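Local coordinates for glycosyltransferase (duf1792) (Streptococcus sanguinis, PDB 5V4A), which forms the C-terminal GT-D-fold domain of a larger glycosyltransferase, binds UDP and probably serves the pathway that exports a serine-rich repeat cell wall protein, at residues N193-T198 against G215-D220; L143-G148 against R164-I169; L9-S14 against T112-P117; V25-D30 against M67-D72. All coordinates share one frame; numbering follows the deposited sequence.

From the N terminus, the chain first opens contact 3, where 9-14, the start of helix 11-21, meets the loop 112-117 about a hundred residues later. Nested inside that long loop is contact 4, which pairs strands 24-27 and 66-70; the two touch each other and both reach UDP. The chain then moves to a second parallel sheet. Contact 2 closes a short, helix-free excursion between strands 142-148 and 165-171, and contact 1 follows in series, closing a beta-alpha-beta unit around helix 201-213. Contacts 1 and 2 share this sheet through neighbouring strands 195-199 and 142-148. Contact 1 also touches contact 4, linking the two sheets, while contacts 2 and 4 lie on opposite sides of the chain's centre.

Contact 1: residues N193-T198 against G215-D220; sequences NRLILT and GYRALD
Leu-197 and Leu-219 lie side by side on one face of a parallel strand pair, pointing the same way, with Leu-197 CD2 3.7 Å from Leu-219 CD1. Leu-195, whose CG stands anti to its own nitrogen (chi1 170°), crosses the Leu-219 side chain at about a right angle and brings CD1 to 4.1 Å from Leu-219 CD1. On the reverse face, Ile-196 sets its CB 4.0 Å from Ala-218 CB and stretches CD1 obliquely to Tyr-216 CB at 3.8 Å. Between the two layers of side chains run three backbone bonds: Ile-196 N to Arg-217 O, Leu-219 N to Ile-196 O (2.9 Å), and Thr-198 N to Leu-219 O (3.0 Å). Where the strands splay at their start, a water donates to both Arg-194 O and Arg-217 O and bridges the gap. Thr-198 rests its CG2 3.6 Å from Asp-220 CA, while its hydroxyl turns to Val-146 O; Asp-220, a residue of the UDP pocket, forms salt bridges with Lys-205 and Arg-27. Helix 201-213, which connects the strands as a beta-alpha-beta crossover and ends in a Schellman motif at Gly-215, covers Thr-198 and Ala-218; strand 142-148 flanks 195-199, and Leu-219 packs on Val-25 of strand 24-27.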
# COMPACT_ATOMS: atom_id res chain seq x y z
N ASN A 193 19.28 -15.36 1.95
CA ASN A 193 18.44 -14.47 2.75
C ASN A 193 17.22 -13.97 1.98
O ASN A 193 16.63 -12.96 2.37
CB ASN A 193 19.29 -13.31 3.26
CG ASN A 193 20.38 -13.77 4.23
OD1 ASN A 193 20.08 -14.31 5.29
ND2 ASN A 193 21.64 -13.55 3.86
N ARG A 194 16.80 -14.67 0.92
CA ARG A 194 15.69 -14.17 0.10
C ARG A 194 14.35 -14.34 0.81
O ARG A 194 14.17 -15.22 1.65
CB ARG A 194 15.63 -14.87 -1.26
CG ARG A 194 16.94 -14.91 -2.01
CD ARG A 194 16.92 -15.78 -3.27
NE ARG A 194 17.98 -15.36 -4.19
CZ ARG A 194 17.87 -14.40 -5.12
NH1 ARG A 194 16.71 -13.77 -5.33
NH2 ARG A 194 18.92 -14.09 -5.87
N LEU A 195 13.40 -13.46 0.46
CA LEU A 195 12.02 -13.63 0.90
C LEU A 195 11.37 -14.73 0.07
O LEU A 195 11.44 -14.70 -1.16
CB LEU A 195 11.25 -12.32 0.73
CG LEU A 195 9.72 -12.33 0.90
CD1 LEU A 195 9.34 -12.77 2.29
CD2 LEU A 195 9.15 -10.94 0.60
N ILE A 196 10.74 -15.70 0.75
CA ILE A 196 10.16 -16.86 0.07
C ILE A 196 8.68 -16.58 -0.15
O ILE A 196 7.95 -16.27 0.81
CB ILE A 196 10.36 -18.15 0.89
CG1 ILE A 196 11.86 -18.42 1.08
CG2 ILE A 196 9.73 -19.33 0.16
CD1 ILE A 196 12.19 -19.31 2.29
N LEU A 197 8.22 -16.68 -1.40
CA LEU A 197 6.81 -16.61 -1.76
C LEU A 197 6.38 -17.95 -2.34
O LEU A 197 7.11 -18.53 -3.14
CB LEU A 197 6.52 -15.53 -2.82
CG LEU A 197 7.08 -14.12 -2.65
CD1 LEU A 197 6.74 -13.19 -3.87
CD2 LEU A 197 6.54 -13.58 -1.36
N THR A 198 5.21 -18.43 -1.95
CA THR A 198 4.79 -19.74 -2.44
C THR A 198 3.37 -19.68 -2.99
O THR A 198 2.49 -18.97 -2.46
CB THR A 198 4.95 -20.83 -1.35
OG1 THR A 198 4.80 -22.13 -1.95
CG2 THR A 198 3.93 -20.68 -0.25
N GLY A 215 13.14 -21.09 10.72
CA GLY A 215 13.59 -19.71 10.81
C GLY A 215 13.59 -18.91 9.52
O GLY A 215 14.22 -17.84 9.49
N TYR A 216 12.92 -19.38 8.47
CA TYR A 216 12.72 -18.62 7.23
C TYR A 216 11.45 -17.78 7.31
O TYR A 216 10.55 -18.03 8.12
CB TYR A 216 12.62 -19.54 6.01
CG TYR A 216 13.84 -20.37 5.72
CD1 TYR A 216 14.85 -19.90 4.90
CD2 TYR A 216 13.99 -21.64 6.28
CE1 TYR A 216 15.98 -20.66 4.63
CE2 TYR A 216 15.12 -22.41 6.03
CZ TYR A 216 16.11 -21.91 5.21
OH TYR A 216 17.23 -22.66 4.95
N ARG A 217 11.36 -16.79 6.42
CA ARG A 217 10.14 -16.01 6.25
C ARG A 217 9.51 -16.36 4.91
O ARG A 217 10.16 -16.30 3.87
CB ARG A 217 10.40 -14.50 6.33
CG ARG A 217 9.07 -13.77 6.33
CD ARG A 217 9.13 -12.27 6.47
NE ARG A 217 7.75 -11.79 6.51
CZ ARG A 217 7.31 -10.64 6.02
NH1 ARG A 217 8.14 -9.78 5.45
NH2 ARG A 217 6.01 -10.35 6.15
N ALA A 218 8.23 -16.72 4.95
CA ALA A 218 7.56 -17.25 3.77
C ALA A 218 6.13 -16.78 3.77
O ALA A 218 5.46 -16.80 4.81
CB ALA A 218 7.62 -18.79 3.73
N LEU A 219 5.65 -16.38 2.60
CA LEU A 219 4.28 -15.91 2.40
C LEU A 219 3.55 -16.82 1.41
O LEU A 219 3.94 -16.90 0.24
CB LEU A 219 4.26 -14.48 1.88
CG LEU A 219 5.17 -13.51 2.61
CD1 LEU A 219 5.29 -12.24 1.80
CD2 LEU A 219 4.60 -13.26 3.98
N ASP A 220 2.50 -17.46 1.89
CA ASP A 220 1.58 -18.24 1.06
C ASP A 220 0.65 -17.25 0.37
O ASP A 220 -0.25 -16.70 1.01
CB ASP A 220 0.79 -19.22 1.93
CG ASP A 220 -0.40 -19.85 1.22
OD1 ASP A 220 -0.55 -19.68 -0.00
OD2 ASP A 220 -1.20 -20.53 1.89
O HOH W 1 12.68 -14.79 4.07

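Contact 2: residues L143-G148 against R164-I169; sequences LLIVEG and RSIKRI
Five backbone hydrogen bonds zip 143-148 to 165-169 in parallel register, beginning with Leu-143 N to Ser-165 O at 2.9 Å. Ile-145 is the centre of this ladder: its N donates to Lys-167 O at 2.8 Å, and its O accepts from Ile-169 N at 2.9 Å, both bonds running close to the carbonyl axis. The rung from Glu-147 N to Ile-169 O is longer at 3.3 Å. Apolar contacts occupy both faces. On one, Leu-144 CD1 sits 3.9 Å from Ile-169 CG1 and also rests against the CB of Lys-167; on the other, Ile-145 CD1 meets Ile-166 CG2 at 3.7 Å and lies over the centre of the Arg-168 guanidinium. The ionic pair belongs to this second face. Arg-168, extended from CG to NE, bonds through NH1 to Glu-147 OE1, 2.7 Å away; the oxygen lies near the guanidinium plane, but the bond is bent (139°), and OE1 is met on its syn side, 33° out of the carboxylate plane. Gln-266 takes Arg-168 NE, Ser-153 O takes NH2, and Glu-147 OE2 accepts from Ser-153 N. Bonded through NE, NH1 and NH2, and with Ile-145 CD1 over one face, the buried guanidinium is limited in its rotation, close to the UDP-binding Gly-148.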
# COMPACT_ATOMS: atom_id res chain seq x y z
N LEU A 143 13.86 -12.37 -4.05
CA LEU A 143 12.74 -13.28 -3.87
C LEU A 143 13.13 -14.70 -4.26
O LEU A 143 13.89 -14.91 -5.21
CB LEU A 143 11.55 -12.81 -4.73
CG LEU A 143 10.91 -11.46 -4.37
CD1 LEU A 143 9.73 -11.16 -5.29
CD2 LEU A 143 10.47 -11.42 -2.92
N LEU A 144 12.61 -15.69 -3.52
CA LEU A 144 12.62 -17.09 -3.94
C LEU A 144 11.17 -17.51 -4.11
O LEU A 144 10.42 -17.63 -3.14
CB LEU A 144 13.36 -17.98 -2.94
CG LEU A 144 13.48 -19.44 -3.44
CD1 LEU A 144 14.23 -19.59 -4.78
CD2 LEU A 144 14.14 -20.28 -2.36
N ILE A 145 10.76 -17.72 -5.36
CA ILE A 145 9.40 -18.05 -5.69
C ILE A 145 9.29 -19.57 -5.84
O ILE A 145 10.01 -20.17 -6.64
CB ILE A 145 8.98 -17.33 -6.98
CG1 ILE A 145 8.78 -15.84 -6.70
CG2 ILE A 145 7.80 -17.96 -7.61
CD1 ILE A 145 8.36 -15.04 -7.92
N VAL A 146 8.40 -20.18 -5.06
CA VAL A 146 8.18 -21.63 -5.06
C VAL A 146 6.77 -21.89 -5.57
O VAL A 146 5.79 -21.62 -4.87
CB VAL A 146 8.39 -22.22 -3.66
CG1 VAL A 146 8.41 -23.74 -3.74
CG2 VAL A 146 9.71 -21.70 -3.07
N GLU A 147 6.67 -22.42 -6.80
CA GLU A 147 5.39 -22.50 -7.49
C GLU A 147 5.38 -23.72 -8.41
O GLU A 147 6.40 -24.36 -8.65
CB GLU A 147 5.12 -21.25 -8.33
CG GLU A 147 6.01 -21.16 -9.56
CD GLU A 147 5.83 -19.84 -10.33
OE1 GLU A 147 6.65 -19.56 -11.23
OE2 GLU A 147 4.88 -19.09 -10.03
N GLY A 148 4.18 -24.03 -8.94
CA GLY A 148 4.04 -25.12 -9.87
C GLY A 148 4.38 -24.76 -11.32
O GLY A 148 4.56 -23.59 -11.69
N ARG A 164 13.80 -6.92 -6.26
CA ARG A 164 15.19 -6.72 -6.65
C ARG A 164 15.67 -7.82 -7.59
O ARG A 164 16.35 -7.54 -8.58
CB ARG A 164 16.09 -6.64 -5.41
CG ARG A 164 17.57 -6.48 -5.74
CD ARG A 164 17.87 -5.09 -6.36
NE ARG A 164 17.16 -4.02 -5.68
CZ ARG A 164 17.55 -3.48 -4.52
NH1 ARG A 164 18.65 -3.93 -3.93
NH2 ARG A 164 16.85 -2.51 -3.97
N SER A 165 15.34 -9.07 -7.28
CA SER A 165 15.76 -10.21 -8.09
C SER A 165 14.83 -11.36 -7.76
O SER A 165 14.16 -11.36 -6.73
CB SER A 165 17.21 -10.59 -7.82
OG SER A 165 17.30 -11.43 -6.68
N ILE A 166 14.80 -12.34 -8.67
CA ILE A 166 13.90 -13.49 -8.56
C ILE A 166 14.67 -14.76 -8.89
O ILE A 166 15.36 -14.85 -9.92
CB ILE A 166 12.67 -13.36 -9.49
CG1 ILE A 166 11.87 -12.10 -9.18
CG2 ILE A 166 11.78 -14.58 -9.37
CD1 ILE A 166 10.73 -11.88 -10.17
N LYS A 167 14.57 -15.74 -7.99
CA LYS A 167 14.89 -17.13 -8.28
C LYS A 167 13.62 -17.95 -8.10
O LYS A 167 12.77 -17.64 -7.25
CB LYS A 167 16.02 -17.67 -7.35
CG LYS A 167 17.41 -17.15 -7.71
CD LYS A 167 18.47 -17.68 -6.79
CE LYS A 167 19.87 -17.38 -7.30
NZ LYS A 167 20.90 -17.81 -6.32
N ARG A 168 13.48 -19.00 -8.90
CA ARG A 168 12.30 -19.85 -8.80
C ARG A 168 12.67 -21.32 -8.68
O ARG A 168 13.58 -21.81 -9.37
CB ARG A 168 11.32 -19.68 -10.02
CG ARG A 168 11.09 -18.25 -10.50
CD ARG A 168 10.13 -18.14 -11.70
NE ARG A 168 9.72 -16.75 -11.97
CZ ARG A 168 8.48 -16.26 -11.88
NH1 ARG A 168 7.46 -17.02 -11.52
NH2 ARG A 168 8.27 -14.97 -12.15
N ILE A 169 11.95 -21.99 -7.79
CA ILE A 169 11.95 -23.44 -7.64
C ILE A 169 10.64 -23.91 -8.23
O ILE A 169 9.58 -23.56 -7.71
CB ILE A 169 12.05 -23.84 -6.16
CG1 ILE A 169 13.29 -23.28 -5.47
CG2 ILE A 169 11.96 -25.36 -6.00
CD1 ILE A 169 14.59 -23.83 -5.93

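Contact 3: residues L9-S14 against T112-P117; sequences LSINQS and TFISRP. With UDP (uridine-5'-diphosphate), chain C.
Ile-11 reaches across to the turn at 112-117 with its outermost carbon: CD1 lies 3.1 Å from Phe-113 O, a tight approach, and 4.0 Å from Phe-113 CB. Its chain is stretched out by chi2 of 172°, which also brings CD1 to 4.3 Å from Pro-117 CB. One helical turn on, Ser-14 presses CB against Ile-114 CG2 at 3.5 Å, closer than usual for two carbons. Ile-114 offers that branch because CG1 takes the crowded position between N and carbonyl carbon (chi1 59°), turning CG2 opposite the carbonyl carbon. Ile-11 and Ser-14 stand in the first turn of helix 11-21, whose N-cap is Ser-10: a capping box joins Gln-13 N to Ser-10 OG and Ser-10 N to Gln-13 OE1. Ser-14 OG donates back to Ser-10 O at 2.8 Å, from the opposite face of that carbonyl to Ser-14 N, and accepts from Ser-111 N. The loop's next two residues face the nucleotide. Ser-115 OG donates to UDP O3B at 2.6 Å, and Arg-116, bent at chi2 and chi3, brings NH1 to UDP O2B at 3.0 Å, near the guanidinium plane. Glu-248 and Glu-227 hold the other nitrogens of Arg-116 in salt bridges.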
# COMPACT_ATOMS: atom_id res chain seq x y z
N LEU A 9 -9.83 -11.13 10.23
CA LEU A 9 -9.49 -9.78 9.82
C LEU A 9 -9.91 -9.52 8.37
O LEU A 9 -10.01 -10.44 7.56
CB LEU A 9 -7.99 -9.53 9.94
CG LEU A 9 -7.35 -9.62 11.31
CD1 LEU A 9 -5.90 -9.20 11.18
CD2 LEU A 9 -8.09 -8.73 12.26
N SER A 10 -10.11 -8.25 8.05
CA SER A 10 -10.27 -7.83 6.66
C SER A 10 -8.94 -7.96 5.92
O SER A 10 -7.88 -8.18 6.50
CB SER A 10 -10.77 -6.39 6.60
OG SER A 10 -9.81 -5.49 7.16
N ILE A 11 -9.01 -7.81 4.59
CA ILE A 11 -7.79 -7.73 3.78
C ILE A 11 -6.93 -6.55 4.22
O ILE A 11 -5.69 -6.64 4.28
CB ILE A 11 -8.15 -7.63 2.29
CG1 ILE A 11 -8.69 -8.97 1.79
CG2 ILE A 11 -6.94 -7.20 1.50
CD1 ILE A 11 -9.25 -8.89 0.39
N ASN A 12 -7.55 -5.40 4.48
CA ASN A 12 -6.77 -4.24 4.91
C ASN A 12 -6.04 -4.54 6.21
O ASN A 12 -4.83 -4.30 6.34
CB ASN A 12 -7.69 -3.03 5.09
CG ASN A 12 -7.60 -2.04 3.96
OD1 ASN A 12 -6.58 -1.93 3.28
ND2 ASN A 12 -8.68 -1.31 3.75
N GLN A 13 -6.74 -5.13 7.17
CA GLN A 13 -6.12 -5.40 8.47
C GLN A 13 -5.05 -6.49 8.37
O GLN A 13 -4.03 -6.43 9.06
CB GLN A 13 -7.19 -5.77 9.48
CG GLN A 13 -8.04 -4.60 9.94
CD GLN A 13 -9.27 -5.03 10.71
OE1 GLN A 13 -9.87 -6.06 10.42
NE2 GLN A 13 -9.63 -4.25 11.71
N SER A 14 -5.27 -7.50 7.52
CA SER A 14 -4.30 -8.59 7.38
C SER A 14 -3.01 -8.09 6.73
O SER A 14 -1.91 -8.39 7.20
CB SER A 14 -4.89 -9.74 6.56
OG SER A 14 -6.09 -10.21 7.13
N THR A 112 -7.87 -15.12 4.32
CA THR A 112 -7.31 -15.88 3.21
C THR A 112 -7.46 -15.14 1.89
O THR A 112 -6.66 -15.37 0.97
CB THR A 112 -8.00 -17.25 3.15
OG1 THR A 112 -7.54 -18.03 4.25
CG2 THR A 112 -7.71 -17.98 1.85
N PHE A 113 -8.38 -14.20 1.82
CA PHE A 113 -8.58 -13.42 0.61
C PHE A 113 -7.53 -12.32 0.42
O PHE A 113 -7.72 -11.46 -0.44
CB PHE A 113 -10.00 -12.83 0.61
CG PHE A 113 -11.11 -13.86 0.75
CD1 PHE A 113 -10.95 -15.15 0.29
CD2 PHE A 113 -12.31 -13.52 1.36
CE1 PHE A 113 -11.97 -16.09 0.43
CE2 PHE A 113 -13.34 -14.44 1.48
CZ PHE A 113 -13.16 -15.73 1.02
N ILE A 114 -6.43 -12.31 1.18
CA ILE A 114 -5.34 -11.40 0.85
C ILE A 114 -4.72 -11.78 -0.49
O ILE A 114 -4.12 -10.94 -1.17
CB ILE A 114 -4.26 -11.37 1.95
CG1 ILE A 114 -3.66 -12.77 2.19
CG2 ILE A 114 -4.81 -10.75 3.22
CD1 ILE A 114 -2.34 -12.73 2.96
N SER A 115 -4.82 -13.06 -0.86
CA SER A 115 -4.52 -13.55 -2.21
C SER A 115 -5.64 -13.27 -3.22
O SER A 115 -5.39 -13.42 -4.42
CB SER A 115 -4.20 -15.04 -2.16
OG SER A 115 -5.38 -15.76 -2.05
N ARG A 116 -6.87 -13.03 -2.78
CA ARG A 116 -8.04 -12.98 -3.67
C ARG A 116 -8.70 -11.60 -3.61
O ARG A 116 -9.86 -11.47 -3.20
CB ARG A 116 -9.05 -14.06 -3.30
CG ARG A 116 -8.47 -15.48 -3.10
CD ARG A 116 -7.82 -16.01 -4.39
NE ARG A 116 -8.73 -15.86 -5.53
CZ ARG A 116 -9.22 -16.87 -6.25
NH1 ARG A 116 -8.91 -18.13 -5.96
NH2 ARG A 116 -10.04 -16.62 -7.27
N PRO A 117 -8.01 -10.56 -4.03
CA PRO A 117 -8.49 -9.21 -3.71
C PRO A 117 -9.24 -8.50 -4.83
O PRO A 117 -9.26 -7.27 -4.84
CB PRO A 117 -7.20 -8.47 -3.37
CG PRO A 117 -6.07 -9.29 -4.00
CD PRO A 117 -6.68 -10.52 -4.63
N1 UDP C . -0.55 -25.46 -7.32
C2 UDP C . 0.61 -26.07 -7.75
N3 UDP C . 0.75 -27.38 -7.38
C4 UDP C . -0.15 -28.14 -6.65
C5 UDP C . -1.33 -27.44 -6.24
C6 UDP C . -1.48 -26.14 -6.57
O2 UDP C . 1.47 -25.49 -8.40
O4 UDP C . 0.12 -29.33 -6.39
C1' UDP C . -0.71 -24.01 -7.63
C2' UDP C . -1.71 -23.62 -8.71
O2' UDP C . -1.17 -23.85 -10.01
C3' UDP C . -1.91 -22.13 -8.37
C4' UDP C . -1.70 -22.08 -6.84
O4' UDP C . -1.18 -23.38 -6.47
O3' UDP C . -0.92 -21.29 -8.96
C5' UDP C . -2.93 -21.75 -6.02
O5' UDP C . -2.71 -21.89 -4.60
PA UDP C . -3.90 -21.73 -3.58
O1A UDP C . -4.91 -22.87 -3.73
O2A UDP C . -3.29 -21.54 -2.24
O3A UDP C . -4.67 -20.37 -4.06
PB UDP C . -5.74 -19.41 -3.38
O1B UDP C . -5.92 -20.03 -1.99
O2B UDP C . -7.01 -19.64 -4.25
O3B UDP C . -5.27 -17.99 -3.34

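Contact 4: residues V25-D30 against M67-D72; sequences VVRFGD and MVCLPD. With UDP (uridine-5'-diphosphate), chain C.
The Phe-28 ring turns its edge toward strand 66-70: Cys-69 O lies in the ring plane beside CD1, and Val-68 CG1 approaches the same edge, 4.0 Å from Phe-28 CE1. The second flat group, the Arg-27 guanidinium, directs its edge at the diphosphate. Arg-27 NH1 donates to UDP O1B at 3.0 Å; Arg-27 NH2 reaches that same oxygen at 3.1 Å and, in a weak bond, the alpha-phosphate UDP O2A. A bend at chi3 (-70°) swings the group away from Cys-69, whose CB packs against CB and CG of Arg-27. Asp-220, in a salt bridge at NH2, and Thr-112 O, bonded at NH1, are second-shell partners consistent with a fixed orientation toward the phosphates. Backbone pairing is parallel: Val-26 N bonds to Met-67 O (2.9 Å), Cys-69 N to Val-26 O, and Phe-28 N to Cys-69 O from above the carbonyl plane. Alongside, Val-25 CG2 meets Cys-69 SG at 3.5 Å and Met-67 CE at 3.7 Å, whereas Val-26 and Val-68 lie side by side on the reverse face. Helix 11-21 covers Val-25 and Met-67, and helix 48-58 packs on Phe-28. Strand 110-111 adjoins 66-70 on its far flank, and Val-25 shares backbone bonds with Ala-218 and Asp-220, bringing the edge strand 218-220 of the larger sheet alongside.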
# COMPACT_ATOMS: atom_id res chain seq x y z
N VAL A 25 2.92 -15.93 6.51
CA VAL A 25 1.47 -16.10 6.45
C VAL A 25 1.12 -17.43 5.80
O VAL A 25 1.77 -17.86 4.85
CB VAL A 25 0.80 -14.94 5.68
CG1 VAL A 25 1.25 -14.91 4.23
CG2 VAL A 25 -0.70 -15.08 5.77
N VAL A 26 0.08 -18.07 6.35
CA VAL A 26 -0.55 -19.27 5.78
C VAL A 26 -2.05 -19.02 5.72
O VAL A 26 -2.65 -18.54 6.69
CB VAL A 26 -0.26 -20.57 6.57
CG1 VAL A 26 1.13 -21.05 6.30
CG2 VAL A 26 -0.55 -20.44 8.09
N ARG A 27 -2.65 -19.36 4.58
CA ARG A 27 -4.07 -19.10 4.34
C ARG A 27 -4.75 -20.43 4.07
O ARG A 27 -4.22 -21.28 3.35
CB ARG A 27 -4.27 -18.16 3.14
CG ARG A 27 -3.23 -17.07 2.98
CD ARG A 27 -3.31 -16.40 1.60
NE ARG A 27 -2.86 -17.39 0.63
CZ ARG A 27 -3.67 -18.15 -0.10
NH1 ARG A 27 -4.99 -17.95 -0.04
NH2 ARG A 27 -3.15 -19.08 -0.90
N PHE A 28 -5.94 -20.61 4.63
CA PHE A 28 -6.71 -21.82 4.37
C PHE A 28 -8.00 -21.42 3.68
O PHE A 28 -8.70 -20.54 4.16
CB PHE A 28 -6.99 -22.58 5.66
CG PHE A 28 -5.77 -23.19 6.25
CD1 PHE A 28 -5.02 -22.49 7.18
CD2 PHE A 28 -5.35 -24.45 5.85
CE1 PHE A 28 -3.87 -23.05 7.72
CE2 PHE A 28 -4.22 -25.01 6.37
CZ PHE A 28 -3.47 -24.31 7.31
N GLY A 29 -8.29 -22.06 2.55
CA GLY A 29 -9.52 -21.81 1.83
C GLY A 29 -10.38 -23.05 1.73
O GLY A 29 -10.19 -24.02 2.48
N ASP A 30 -11.33 -23.03 0.81
CA ASP A 30 -12.29 -24.12 0.70
C ASP A 30 -11.64 -25.42 0.25
O ASP A 30 -12.11 -26.50 0.63
CB ASP A 30 -13.42 -23.71 -0.26
CG ASP A 30 -12.90 -23.15 -1.57
OD1 ASP A 30 -12.24 -22.09 -1.54
OD2 ASP A 30 -13.15 -23.77 -2.62
N MET A 67 1.05 -15.65 10.70
CA MET A 67 -0.38 -15.36 10.67
C MET A 67 -1.11 -16.49 9.97
O MET A 67 -0.72 -16.88 8.86
CB MET A 67 -0.68 -14.04 9.95
CG MET A 67 -2.12 -13.56 10.13
SD MET A 67 -2.49 -11.94 9.39
CE MET A 67 -2.01 -12.24 7.68
N VAL A 68 -2.15 -17.02 10.61
CA VAL A 68 -2.97 -18.10 10.05
C VAL A 68 -4.26 -17.49 9.55
O VAL A 68 -4.91 -16.72 10.27
CB VAL A 68 -3.24 -19.19 11.11
CG1 VAL A 68 -4.18 -20.24 10.56
CG2 VAL A 68 -1.92 -19.78 11.63
N CYS A 69 -4.65 -17.82 8.31
CA CYS A 69 -5.78 -17.17 7.65
C CYS A 69 -6.90 -18.15 7.34
O CYS A 69 -6.66 -19.33 7.06
CB CYS A 69 -5.34 -16.46 6.37
SG CYS A 69 -4.09 -15.18 6.66
N LEU A 70 -8.13 -17.65 7.40
CA LEU A 70 -9.34 -18.36 7.04
C LEU A 70 -10.13 -17.51 6.07
O LEU A 70 -9.91 -16.29 5.97
CB LEU A 70 -10.20 -18.65 8.28
CG LEU A 70 -9.62 -19.59 9.33
CD1 LEU A 70 -10.51 -19.58 10.56
CD2 LEU A 70 -9.46 -20.99 8.77
N PRO A 71 -11.06 -18.10 5.31
CA PRO A 71 -11.92 -17.27 4.46
C PRO A 71 -12.78 -16.34 5.30
O PRO A 71 -13.32 -16.73 6.34
CB PRO A 71 -12.76 -18.30 3.68
CG PRO A 71 -12.62 -19.58 4.42
CD PRO A 71 -11.31 -19.54 5.14
N ASP A 72 -12.86 -15.08 4.87
CA ASP A 72 -13.65 -14.05 5.56
C ASP A 72 -15.11 -14.16 5.12
O ASP A 72 -15.66 -13.31 4.41
CB ASP A 72 -13.04 -12.68 5.28
CG ASP A 72 -13.66 -11.57 6.10
OD1 ASP A 72 -14.61 -11.83 6.86
OD2 ASP A 72 -13.19 -10.41 5.99
N1 UDP C . -0.55 -25.46 -7.32
C2 UDP C . 0.61 -26.07 -7.75
N3 UDP C . 0.75 -27.38 -7.38
C4 UDP C . -0.15 -28.14 -6.65
C5 UDP C . -1.33 -27.44 -6.24
C6 UDP C . -1.48 -26.14 -6.57
O2 UDP C . 1.47 -25.49 -8.40
O4 UDP C . 0.12 -29.33 -6.39
C1' UDP C . -0.71 -24.01 -7.63
C2' UDP C . -1.71 -23.62 -8.71
O2' UDP C . -1.17 -23.85 -10.01
C3' UDP C . -1.91 -22.13 -8.37
C4' UDP C . -1.70 -22.08 -6.84
O4' UDP C . -1.18 -23.38 -6.47
O3' UDP C . -0.92 -21.29 -8.96
C5' UDP C . -2.93 -21.75 -6.02
O5' UDP C . -2.71 -21.89 -4.60
PA UDP C . -3.90 -21.73 -3.58
O1A UDP C . -4.91 -22.87 -3.73
O2A UDP C . -3.29 -21.54 -2.24
O3A UDP C . -4.67 -20.37 -4.06
PB UDP C . -5.74 -19.41 -3.38
O1B UDP C . -5.92 -20.03 -1.99
O2B UDP C . -7.01 -19.64 -4.25
O3B UDP C . -5.27 -17.99 -3.34